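Local coordinates for protein succinylglutamate desuccinylase/aspartoacylase (Ruegeria sp. TM1040, PDB 3NA6) that probably acts as a zinc-dependent hydrolase of the succinylglutamate desuccinylase/aspartoacylase family, removing acyl groups from N-acylated amino acids, at residues A[55-66]-A[90-101]; A[302-312]-A[322-330]. One frame throughout, in Å; residues are numbered along the deposited sequence.

Contact 1 (A[55-66]-A[90-101]); sequences TGANHGDEYEGP and YFNYPAFRASAR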
loop_
_atom_site.group_PDB
_atom_site.type_symbol
_atom_site.label_atom_id
_atom_site.label_comp_id
_atom_site.label_asym_id
_atom_site.label_seq_id
_atom_site.Cartn_x
_atom_site.Cartn_y
_atom_site.Cartn_z
ATOM N N THR A 55 -17.946 -15.067 -23.793
ATOM C CA THR A 55 -17.210 -14.483 -22.683
ATOM C C THR A 55 -17.232 -12.960 -22.712
ATOM O O THR A 55 -17.173 -12.348 -23.785
ATOM C CB THR A 55 -15.753 -14.963 -22.721
ATOM O OG1 THR A 55 -15.253 -14.883 -24.072
ATOM C CG2 THR A 55 -15.653 -16.405 -22.215
ATOM N N GLY A 56 -17.316 -12.372 -21.523
ATOM C CA GLY A 56 -17.106 -10.960 -21.298
ATOM C C GLY A 56 -16.038 -10.776 -20.229
ATOM O O GLY A 56 -15.711 -11.683 -19.521
ATOM N N ALA A 57 -15.498 -9.576 -20.137
ATOM C CA ALA A 57 -14.515 -9.224 -19.135
ATOM C C ALA A 57 -13.288 -10.138 -19.147
ATOM O O ALA A 57 -12.703 -10.453 -18.126
ATOM C CB ALA A 57 -15.163 -9.135 -17.745
ATOM N N ASN A 58 -12.873 -10.507 -20.347
ATOM C CA ASN A 58 -11.538 -11.011 -20.588
ATOM C C ASN A 58 -10.565 -10.055 -19.886
ATOM O O ASN A 58 -9.620 -10.487 -19.209
ATOM C CB ASN A 58 -11.315 -11.060 -22.119
ATOM C CG ASN A 58 -9.971 -11.625 -22.515
ATOM O OD1 ASN A 58 -8.951 -11.316 -21.892
ATOM N ND2 ASN A 58 -9.948 -12.438 -23.615
ATOM N N HIS A 59 -10.799 -8.758 -20.092
ATOM C CA HIS A 59 -10.222 -7.680 -19.270
ATOM C C HIS A 59 -11.304 -7.155 -18.346
ATOM O O HIS A 59 -12.424 -6.901 -18.784
ATOM C CB HIS A 59 -9.734 -6.540 -20.169
ATOM C CG HIS A 59 -8.626 -6.949 -21.084
ATOM N ND1 HIS A 59 -8.554 -6.551 -22.404
ATOM C CD2 HIS A 59 -7.558 -7.757 -20.868
ATOM C CE1 HIS A 59 -7.476 -7.092 -22.957
ATOM N NE2 HIS A 59 -6.842 -7.809 -22.039
ATOM N N GLY A 60 -10.960 -6.937 -17.085
ATOM C CA GLY A 60 -11.952 -6.686 -16.037
ATOM C C GLY A 60 -12.606 -5.312 -16.039
ATOM O O GLY A 60 -13.605 -5.134 -15.369
ATOM N N ASP A 61 -12.039 -4.355 -16.786
ATOM C CA ASP A 61 -12.555 -2.970 -16.868
ATOM C C ASP A 61 -13.265 -2.659 -18.202
ATOM O O ASP A 61 -13.294 -1.500 -18.677
ATOM C CB ASP A 61 -11.433 -1.959 -16.539
ATOM C CG ASP A 61 -10.231 -2.014 -17.515
ATOM O OD1 ASP A 61 -10.093 -2.981 -18.296
ATOM O OD2 ASP A 61 -9.418 -1.050 -17.516
ATOM N N GLU A 62 -13.868 -3.700 -18.785
ATOM C CA GLU A 62 -14.532 -3.636 -20.101
ATOM C C GLU A 62 -15.957 -4.214 -19.954
ATOM O O GLU A 62 -16.116 -5.413 -19.766
ATOM C CB GLU A 62 -13.714 -4.420 -21.127
ATOM C CG GLU A 62 -12.334 -3.731 -21.401
ATOM C CD GLU A 62 -11.397 -4.545 -22.304
ATOM O OE1 GLU A 62 -11.877 -5.458 -23.039
ATOM O OE2 GLU A 62 -10.166 -4.270 -22.284
ATOM N N TYR A 63 -16.972 -3.360 -20.049
ATOM C CA TYR A 63 -18.287 -3.660 -19.464
ATOM C C TYR A 63 -19.424 -3.998 -20.403
ATOM O O TYR A 63 -20.412 -4.540 -19.953
ATOM C CB TYR A 63 -18.721 -2.500 -18.570
ATOM C CG TYR A 63 -17.768 -2.349 -17.396
ATOM C CD1 TYR A 63 -17.859 -3.194 -16.316
ATOM C CD2 TYR A 63 -16.766 -1.400 -17.399
ATOM C CE1 TYR A 63 -16.973 -3.106 -15.236
ATOM C CE2 TYR A 63 -15.879 -1.288 -16.316
ATOM C CZ TYR A 63 -15.980 -2.150 -15.266
ATOM O OH TYR A 63 -15.111 -2.052 -14.226
ATOM N N GLU A 64 -19.327 -3.671 -21.683
ATOM C CA GLU A 64 -20.469 -3.913 -22.576
ATOM C C GLU A 64 -20.829 -5.407 -22.661
ATOM O O GLU A 64 -22.011 -5.783 -22.594
ATOM C CB GLU A 64 -20.229 -3.388 -23.997
ATOM C CG GLU A 64 -20.377 -1.858 -24.232
ATOM C CD GLU A 64 -19.168 -1.055 -23.758
ATOM O OE1 GLU A 64 -18.172 -1.689 -23.315
ATOM O OE2 GLU A 64 -19.215 0.203 -23.861
ATOM N N GLY A 65 -19.819 -6.255 -22.854
ATOM C CA GLY A 65 -20.060 -7.690 -22.978
ATOM C C GLY A 65 -20.687 -8.248 -21.713
ATOM O O GLY A 65 -21.703 -8.926 -21.759
ATOM N N PRO A 66 -20.115 -7.905 -20.564
ATOM C CA PRO A 66 -20.717 -8.368 -19.323
ATOM C C PRO A 66 -22.198 -8.005 -19.128
ATOM O O PRO A 66 -22.975 -8.830 -18.632
ATOM C CB PRO A 66 -19.824 -7.721 -18.278
ATOM C CG PRO A 66 -18.474 -7.781 -18.909
ATOM C CD PRO A 66 -18.742 -7.409 -20.344
ATOM N N TYR A 90 -18.056 -12.798 -16.790
ATOM C CA TYR A 90 -16.859 -12.284 -16.151
ATOM C C TYR A 90 -15.723 -13.315 -16.275
ATOM O O TYR A 90 -15.515 -14.140 -15.413
ATOM C CB TYR A 90 -17.150 -11.949 -14.692
ATOM C CG TYR A 90 -18.418 -11.206 -14.399
ATOM C CD1 TYR A 90 -18.721 -10.024 -15.042
ATOM C CD2 TYR A 90 -19.285 -11.650 -13.402
ATOM C CE1 TYR A 90 -19.898 -9.284 -14.715
ATOM C CE2 TYR A 90 -20.440 -10.941 -13.060
ATOM C CZ TYR A 90 -20.757 -9.754 -13.746
ATOM O OH TYR A 90 -21.905 -9.049 -13.406
ATOM N N PHE A 91 -15.020 -13.267 -17.399
ATOM C CA PHE A 91 -14.033 -14.261 -17.804
ATOM C C PHE A 91 -12.781 -14.198 -16.912
ATOM O O PHE A 91 -12.431 -15.169 -16.267
ATOM C CB PHE A 91 -13.738 -13.977 -19.266
ATOM C CG PHE A 91 -12.895 -15.002 -20.003
ATOM C CD1 PHE A 91 -12.575 -16.237 -19.496
ATOM C CD2 PHE A 91 -12.460 -14.675 -21.278
ATOM C CE1 PHE A 91 -11.821 -17.114 -20.230
ATOM C CE2 PHE A 91 -11.715 -15.561 -22.030
ATOM C CZ PHE A 91 -11.389 -16.761 -21.512
ATOM N N ASN A 92 -12.092 -13.070 -16.854
ATOM C CA ASN A 92 -11.063 -12.914 -15.821
ATOM C C ASN A 92 -11.753 -12.364 -14.599
ATOM O O ASN A 92 -11.665 -11.162 -14.285
ATOM C CB ASN A 92 -9.911 -12.012 -16.237
ATOM C CG ASN A 92 -8.760 -12.087 -15.263
ATOM O OD1 ASN A 92 -8.920 -12.609 -14.143
ATOM N ND2 ASN A 92 -7.579 -11.637 -15.691
ATOM N N TYR A 93 -12.421 -13.263 -13.899
ATOM C CA TYR A 93 -13.284 -12.883 -12.812
ATOM C C TYR A 93 -12.567 -12.046 -11.751
ATOM O O TYR A 93 -13.063 -10.990 -11.356
ATOM C CB TYR A 93 -14.005 -14.097 -12.233
ATOM C CG TYR A 93 -14.953 -13.741 -11.097
ATOM C CD1 TYR A 93 -16.002 -12.858 -11.287
ATOM C CD2 TYR A 93 -14.769 -14.271 -9.835
ATOM C CE1 TYR A 93 -16.853 -12.536 -10.258
ATOM C CE2 TYR A 93 -15.606 -13.936 -8.792
ATOM C CZ TYR A 93 -16.644 -13.079 -9.016
ATOM O OH TYR A 93 -17.460 -12.772 -7.978
ATOM N N PRO A 94 -11.375 -12.469 -11.330
ATOM C CA PRO A 94 -10.662 -11.627 -10.354
ATOM C C PRO A 94 -10.376 -10.218 -10.852
ATOM O O PRO A 94 -10.555 -9.258 -10.071
ATOM C CB PRO A 94 -9.384 -12.427 -10.077
ATOM C CG PRO A 94 -9.820 -13.863 -10.321
ATOM C CD PRO A 94 -10.672 -13.747 -11.546
ATOM N N ALA A 95 -10.014 -10.068 -12.134
ATOM C CA ALA A 95 -9.770 -8.741 -12.699
ATOM C C ALA A 95 -11.088 -7.962 -12.670
ATOM O O ALA A 95 -11.126 -6.793 -12.275
ATOM C CB ALA A 95 -9.221 -8.797 -14.123
ATOM N N PHE A 96 -12.170 -8.614 -13.066
ATOM C CA PHE A 96 -13.483 -7.946 -13.021
ATOM C C PHE A 96 -13.837 -7.469 -11.608
ATOM O O PHE A 96 -14.258 -6.326 -11.414
ATOM C CB PHE A 96 -14.590 -8.826 -13.587
ATOM C CG PHE A 96 -15.939 -8.286 -13.340
ATOM C CD1 PHE A 96 -16.396 -7.217 -14.074
ATOM C CD2 PHE A 96 -16.740 -8.800 -12.335
ATOM C CE1 PHE A 96 -17.629 -6.670 -13.824
ATOM C CE2 PHE A 96 -17.992 -8.267 -12.095
ATOM C CZ PHE A 96 -18.432 -7.189 -12.845
ATOM N N ARG A 97 -13.650 -8.312 -10.611
ATOM C CA ARG A 97 -13.949 -7.879 -9.258
ATOM C C ARG A 97 -13.108 -6.683 -8.800
ATOM O O ARG A 97 -13.573 -5.926 -7.982
ATOM C CB ARG A 97 -13.808 -9.025 -8.256
ATOM C CG ARG A 97 -14.937 -10.088 -8.350
ATOM C CD ARG A 97 -16.423 -9.521 -8.300
ATOM N NE ARG A 97 -16.955 -9.097 -6.993
ATOM C CZ ARG A 97 -17.144 -9.885 -5.923
ATOM N NH1 ARG A 97 -16.796 -11.173 -5.915
ATOM N NH2 ARG A 97 -17.661 -9.364 -4.816
ATOM N N ALA A 98 -11.903 -6.515 -9.343
ATOM C CA ALA A 98 -11.025 -5.378 -9.006
ATOM C C ALA A 98 -11.215 -4.182 -9.930
ATOM O O ALA A 98 -10.460 -3.233 -9.823
ATOM C CB ALA A 98 -9.525 -5.813 -9.042
ATOM N N SER A 99 -12.159 -4.259 -10.874
ATOM C CA SER A 99 -12.344 -3.244 -11.912
ATOM C C SER A 99 -11.037 -2.896 -12.605
ATOM O O SER A 99 -10.772 -1.737 -12.905
ATOM C CB SER A 99 -12.997 -1.980 -11.328
ATOM O OG SER A 99 -14.240 -2.293 -10.740
ATOM N N ALA A 100 -10.264 -3.935 -12.919
ATOM C CA ALA A 100 -8.937 -3.792 -13.483
ATOM C C ALA A 100 -8.810 -4.615 -14.768
ATOM O O ALA A 100 -9.406 -5.681 -14.926
ATOM C CB ALA A 100 -7.904 -4.246 -12.490
ATOM N N ARG A 101 -7.984 -4.118 -15.666
ATOM C CA ARG A 101 -7.614 -4.853 -16.874
ATOM C C ARG A 101 -7.056 -6.259 -16.561
ATOM O O ARG A 101 -7.479 -7.258 -17.149
ATOM C CB ARG A 101 -6.613 -4.051 -17.650
ATOM C CG ARG A 101 -6.120 -4.667 -18.946
ATOM C CD ARG A 101 -5.229 -3.694 -19.643
ATOM N NE ARG A 101 -4.656 -4.271 -20.844
ATOM C CZ ARG A 101 -5.240 -4.297 -22.014
ATOM N NH1 ARG A 101 -6.432 -3.734 -22.197
ATOM N NH2 ARG A 101 -4.584 -4.838 -23.032
HETATM O O HOH W 1 -7.246 -9.936 -18.024
HETATM O O HOH W 2 -15.459 -4.224 -12.677
HETATM O O HOH W 3 -8.658 -2.984 -20.510
HETATM O O HOH W 4 -7.544 -1.250 -15.483
#
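R101 lies flat over one face of the H59 imidazole, guanidinium and ring centres 3.9 Å apart and planes 29° from parallel. CG anti to the backbone N (chi1 -180°) brings arginine CG over the ring, 4.2 Å from its centroid, and the extended chain beyond carries the guanidinium over the same face. H59 ND1 donates to E62 OE2 at 2.8 Å; the donor approaches OE2 from above the carboxylate plane, and OE2 is tilted out of the imidazole plane. E62 OE2 also makes a long salt bridge to R101 NH1. One water joins R101 NH1, E62 OE2 and D61 OD1, D61 OD2 accepts from K149 N, and H59 NE2 bonds to N109 OD1. A leucine in place of H59 would probably leave E62 OE2 without its imidazole donor and R101 without the flat surface it stacks on. F91 N donates to G56 O (2.7 Å) and N92 N to A57 O (3.0 Å). The F91 ring, its CG anti to the backbone N (chi1 -171°), receives T55 CG2 over one face, 3.8 Å from the centroid. G60 packs its CA 3.5 Å from F96 N, where a side chain would collide with the 90-101 backbone. Y63 CE1 meets F96 CE1 at 3.9 Å, and a water links Y63 OH to F96 O and S99 OG. Donor groups of H59, E62 and H145 appear to converge on an unoccupied position, consistent with the zinc site of this family. The R101 stack and N109 fix the ring; the ND1-OE2 bond, formed with no metal modelled, would probably give way to coordination.

Contact 2 (A[302-312]-A[322-330]); sequences ARRSGVLISRH and CAAVIGVVE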
loop_
_atom_site.group_PDB
_atom_site.type_symbol
_atom_site.label_atom_id
_atom_site.label_comp_id
_atom_site.label_asym_id
_atom_site.label_seq_id
_atom_site.Cartn_x
_atom_site.Cartn_y
_atom_site.Cartn_z
ATOM N N ALA A 302 -1.797 14.356 -37.658
ATOM C CA ALA A 302 -2.207 13.168 -38.409
ATOM C C ALA A 302 -1.213 12.922 -39.545
ATOM O O ALA A 302 -0.825 13.852 -40.263
ATOM C CB ALA A 302 -3.619 13.313 -38.940
ATOM N N ARG A 303 -0.760 11.679 -39.647
ATOM C CA ARG A 303 0.200 11.252 -40.665
ATOM C C ARG A 303 -0.501 11.005 -42.008
ATOM O O ARG A 303 0.141 10.979 -43.052
ATOM C CB ARG A 303 0.943 9.988 -40.198
ATOM C CG ARG A 303 0.138 8.674 -40.344
ATOM C CD ARG A 303 0.604 7.573 -39.368
ATOM N NE ARG A 303 -0.268 6.395 -39.390
ATOM C CZ ARG A 303 -0.290 5.470 -40.354
ATOM N NH1 ARG A 303 0.502 5.563 -41.413
ATOM N NH2 ARG A 303 -1.121 4.441 -40.270
ATOM N N ARG A 304 -1.819 10.842 -41.967
ATOM C CA ARG A 304 -2.645 10.681 -43.169
ATOM C C ARG A 304 -4.101 11.056 -42.880
ATOM O O ARG A 304 -4.505 11.193 -41.721
ATOM C CB ARG A 304 -2.617 9.229 -43.593
ATOM C CG ARG A 304 -3.232 8.340 -42.528
ATOM C CD ARG A 304 -3.086 6.897 -42.888
ATOM N NE ARG A 304 -3.799 6.060 -41.941
ATOM C CZ ARG A 304 -4.302 4.858 -42.227
ATOM N NH1 ARG A 304 -4.172 4.331 -43.448
ATOM N NH2 ARG A 304 -4.956 4.179 -41.289
ATOM N N SER A 305 -4.904 11.169 -43.925
ATOM C CA SER A 305 -6.291 11.529 -43.758
ATOM C C SER A 305 -7.117 10.343 -43.277
ATOM O O SER A 305 -6.812 9.189 -43.555
ATOM C CB SER A 305 -6.851 12.071 -45.059
ATOM O OG SER A 305 -6.114 13.222 -45.452
ATOM N N GLY A 306 -8.178 10.638 -42.547
ATOM C CA GLY A 306 -9.040 9.579 -42.060
ATOM C C GLY A 306 -10.039 10.054 -41.032
ATOM O O GLY A 306 -10.474 11.219 -41.055
ATOM N N VAL A 307 -10.405 9.124 -40.149
ATOM C CA VAL A 307 -11.280 9.387 -38.997
ATOM C C VAL A 307 -10.609 8.842 -37.727
ATOM O O VAL A 307 -9.835 7.900 -37.777
ATOM C CB VAL A 307 -12.674 8.762 -39.182
ATOM C CG1 VAL A 307 -13.389 9.347 -40.454
ATOM C CG2 VAL A 307 -12.596 7.232 -39.280
ATOM N N LEU A 308 -10.905 9.446 -36.582
ATOM C CA LEU A 308 -10.329 9.001 -35.333
ATOM C C LEU A 308 -11.050 7.746 -34.885
ATOM O O LEU A 308 -12.291 7.740 -34.685
ATOM C CB LEU A 308 -10.469 10.106 -34.305
ATOM C CG LEU A 308 -9.893 9.797 -32.948
ATOM C CD1 LEU A 308 -8.367 9.946 -32.977
ATOM C CD2 LEU A 308 -10.556 10.699 -31.909
ATOM N N ILE A 309 -10.288 6.667 -34.738
ATOM C CA ILE A 309 -10.893 5.399 -34.390
ATOM C C ILE A 309 -10.538 4.939 -32.970
ATOM O O ILE A 309 -11.229 4.102 -32.406
ATOM C CB ILE A 309 -10.602 4.272 -35.451
ATOM C CG1 ILE A 309 -9.123 3.932 -35.521
ATOM C CG2 ILE A 309 -11.159 4.648 -36.831
ATOM C CD1 ILE A 309 -8.834 2.685 -36.372
ATOM N N SER A 310 -9.467 5.482 -32.404
ATOM C CA SER A 310 -9.067 5.146 -31.048
ATOM C C SER A 310 -8.434 6.357 -30.398
ATOM O O SER A 310 -7.774 7.138 -31.076
ATOM C CB SER A 310 -8.045 4.005 -31.057
ATOM O OG SER A 310 -7.852 3.550 -29.714
ATOM N N ARG A 311 -8.631 6.526 -29.095
ATOM C CA ARG A 311 -7.951 7.609 -28.365
ATOM C C ARG A 311 -7.551 7.213 -26.962
ATOM O O ARG A 311 -8.219 6.395 -26.337
ATOM C CB ARG A 311 -8.817 8.866 -28.292
ATOM C CG ARG A 311 -10.243 8.678 -27.750
ATOM C CD ARG A 311 -10.836 10.002 -27.200
ATOM N NE ARG A 311 -10.077 10.466 -26.023
ATOM C CZ ARG A 311 -10.366 11.557 -25.303
ATOM N NH1 ARG A 311 -11.388 12.322 -25.621
ATOM N NH2 ARG A 311 -9.608 11.886 -24.257
ATOM N N HIS A 312 -6.466 7.816 -26.478
ATOM C CA HIS A 312 -6.137 7.773 -25.061
ATOM C C HIS A 312 -7.322 8.378 -24.342
ATOM O O HIS A 312 -7.780 9.451 -24.738
ATOM C CB HIS A 312 -4.886 8.623 -24.796
ATOM C CG HIS A 312 -4.516 8.744 -23.353
ATOM N ND1 HIS A 312 -3.811 7.767 -22.675
ATOM C CD2 HIS A 312 -4.705 9.756 -22.471
ATOM C CE1 HIS A 312 -3.619 8.160 -21.427
ATOM N NE2 HIS A 312 -4.143 9.366 -21.277
ATOM N N CYS A 322 -0.196 5.460 -26.247
ATOM C CA CYS A 322 -0.808 5.721 -27.545
ATOM C C CYS A 322 -1.865 6.818 -27.436
ATOM O O CYS A 322 -2.895 6.619 -26.813
ATOM C CB CYS A 322 -1.437 4.465 -28.100
ATOM S SG CYS A 322 -2.068 4.713 -29.787
ATOM N N ALA A 323 -1.615 7.966 -28.057
ATOM C CA ALA A 323 -2.545 9.110 -28.002
ATOM C C ALA A 323 -3.824 8.898 -28.815
ATOM O O ALA A 323 -4.894 9.294 -28.401
ATOM C CB ALA A 323 -1.853 10.388 -28.499
ATOM N N ALA A 324 -3.692 8.310 -29.986
ATOM C CA ALA A 324 -4.777 8.253 -30.929
ATOM C C ALA A 324 -4.383 7.371 -32.097
ATOM O O ALA A 324 -3.186 7.175 -32.375
ATOM C CB ALA A 324 -5.090 9.648 -31.433
ATOM N N VAL A 325 -5.392 6.829 -32.772
ATOM C CA VAL A 325 -5.166 6.076 -33.995
ATOM C C VAL A 325 -6.148 6.603 -35.030
ATOM O O VAL A 325 -7.340 6.742 -34.737
ATOM C CB VAL A 325 -5.415 4.564 -33.788
ATOM C CG1 VAL A 325 -5.341 3.802 -35.156
ATOM C CG2 VAL A 325 -4.436 3.990 -32.755
ATOM N N ILE A 326 -5.640 6.914 -36.225
ATOM C CA ILE A 326 -6.453 7.403 -37.346
ATOM C C ILE A 326 -6.747 6.249 -38.300
ATOM O O ILE A 326 -5.833 5.620 -38.816
ATOM C CB ILE A 326 -5.726 8.536 -38.110
ATOM C CG1 ILE A 326 -5.418 9.705 -37.175
ATOM C CG2 ILE A 326 -6.566 9.001 -39.335
ATOM C CD1 ILE A 326 -6.663 10.262 -36.310
ATOM N N GLY A 327 -8.014 5.946 -38.521
ATOM C CA GLY A 327 -8.395 4.861 -39.438
ATOM C C GLY A 327 -8.898 5.433 -40.750
ATOM O O GLY A 327 -9.106 6.638 -40.858
ATOM N N VAL A 328 -9.120 4.573 -41.742
ATOM C CA VAL A 328 -9.557 5.005 -43.072
ATOM C C VAL A 328 -10.838 4.280 -43.475
ATOM O O VAL A 328 -10.895 3.064 -43.431
ATOM C CB VAL A 328 -8.437 4.789 -44.111
ATOM C CG1 VAL A 328 -8.844 5.321 -45.494
ATOM C CG2 VAL A 328 -7.161 5.504 -43.647
ATOM N N VAL A 329 -11.880 5.037 -43.813
ATOM C CA VAL A 329 -13.168 4.453 -44.245
ATOM C C VAL A 329 -13.034 3.872 -45.648
ATOM O O VAL A 329 -12.539 4.544 -46.547
ATOM C CB VAL A 329 -14.313 5.495 -44.232
ATOM C CG1 VAL A 329 -15.557 4.938 -44.914
ATOM C CG2 VAL A 329 -14.608 5.927 -42.796
ATOM N N GLU A 330 -13.458 2.620 -45.821
ATOM C CA GLU A 330 -13.401 1.950 -47.122
ATOM C C GLU A 330 -14.365 2.598 -48.099
ATOM O O GLU A 330 -15.426 3.051 -47.675
ATOM C CB GLU A 330 -13.777 0.481 -46.958
ATOM C CG GLU A 330 -13.452 -0.383 -48.175
ATOM C CD GLU A 330 -13.616 -1.865 -47.884
ATOM O OE1 GLU A 330 -14.758 -2.365 -47.998
ATOM O OE2 GLU A 330 -12.602 -2.519 -47.531
HETATM O O HOH W 5 -2.667 6.926 -36.910
HETATM O O HOH W 6 -5.276 5.358 -28.916
HETATM O O HOH W 7 -3.321 5.339 -24.247
#
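An antiparallel beta ladder with a classic bulge joins strand 306-312 to strand 322-327, their N-to-C directions at 171°. V307 and G327 form a hydrogen-bonded pair, V307 N to G327 O at 2.9 Å and G327 N to V307 O at 2.8 Å. At the bulge I309 and S310 both face V325: V325 O accepts from I309 N at 2.9 Å and weakly from S310 N, while V325 N donates to S310 O. Beyond it, H312 N donates to A323 O. On one face L308 CD1 sits 3.6 Å from A324 CB and 3.8 Å from I326 CD1, the L308 and I326 side chains crossing at about a right angle. I309 CG1, placed between the backbone N and carbonyl carbon (chi1 65°), meets V325 CG1. R304, just ahead of strand 306-312, extends its chain across to 322-330; its NH2 gives I326 O a nearly straight bond of 3.0 Å, with that oxygen in the guanidinium plane. V328 CG2 presses on one guanidinium face and R303 NH2 lies over the other. C322 is tied to C258 by a disulfide. Such a bulged pair is typical of twisted antiparallel sheets, here in the C-terminal beta region.

In the fold
Contact 1 lies deep in the catalytic domain, its centre about 9 Å from the centre of the chain, whereas contact 2 belongs to the C-terminal beta region, its centre about 20 Å from the chain centre. Their centres are about 26 Å apart and their nearest atoms about 11 Å, so they do not touch, and they follow one another along the chain. The probable metal site, empty here, belongs to contact 1 and would be completed by H145; the calcium ion seen at T82 and G237 involves neither contact. Strand 151-153, which pairs with 306-312, follows K149, the partner of D61 and S99. Segment 90-101 meets S28 and D30 of a neighbouring subunit, and contact 2 packs on W34 of that same subunit.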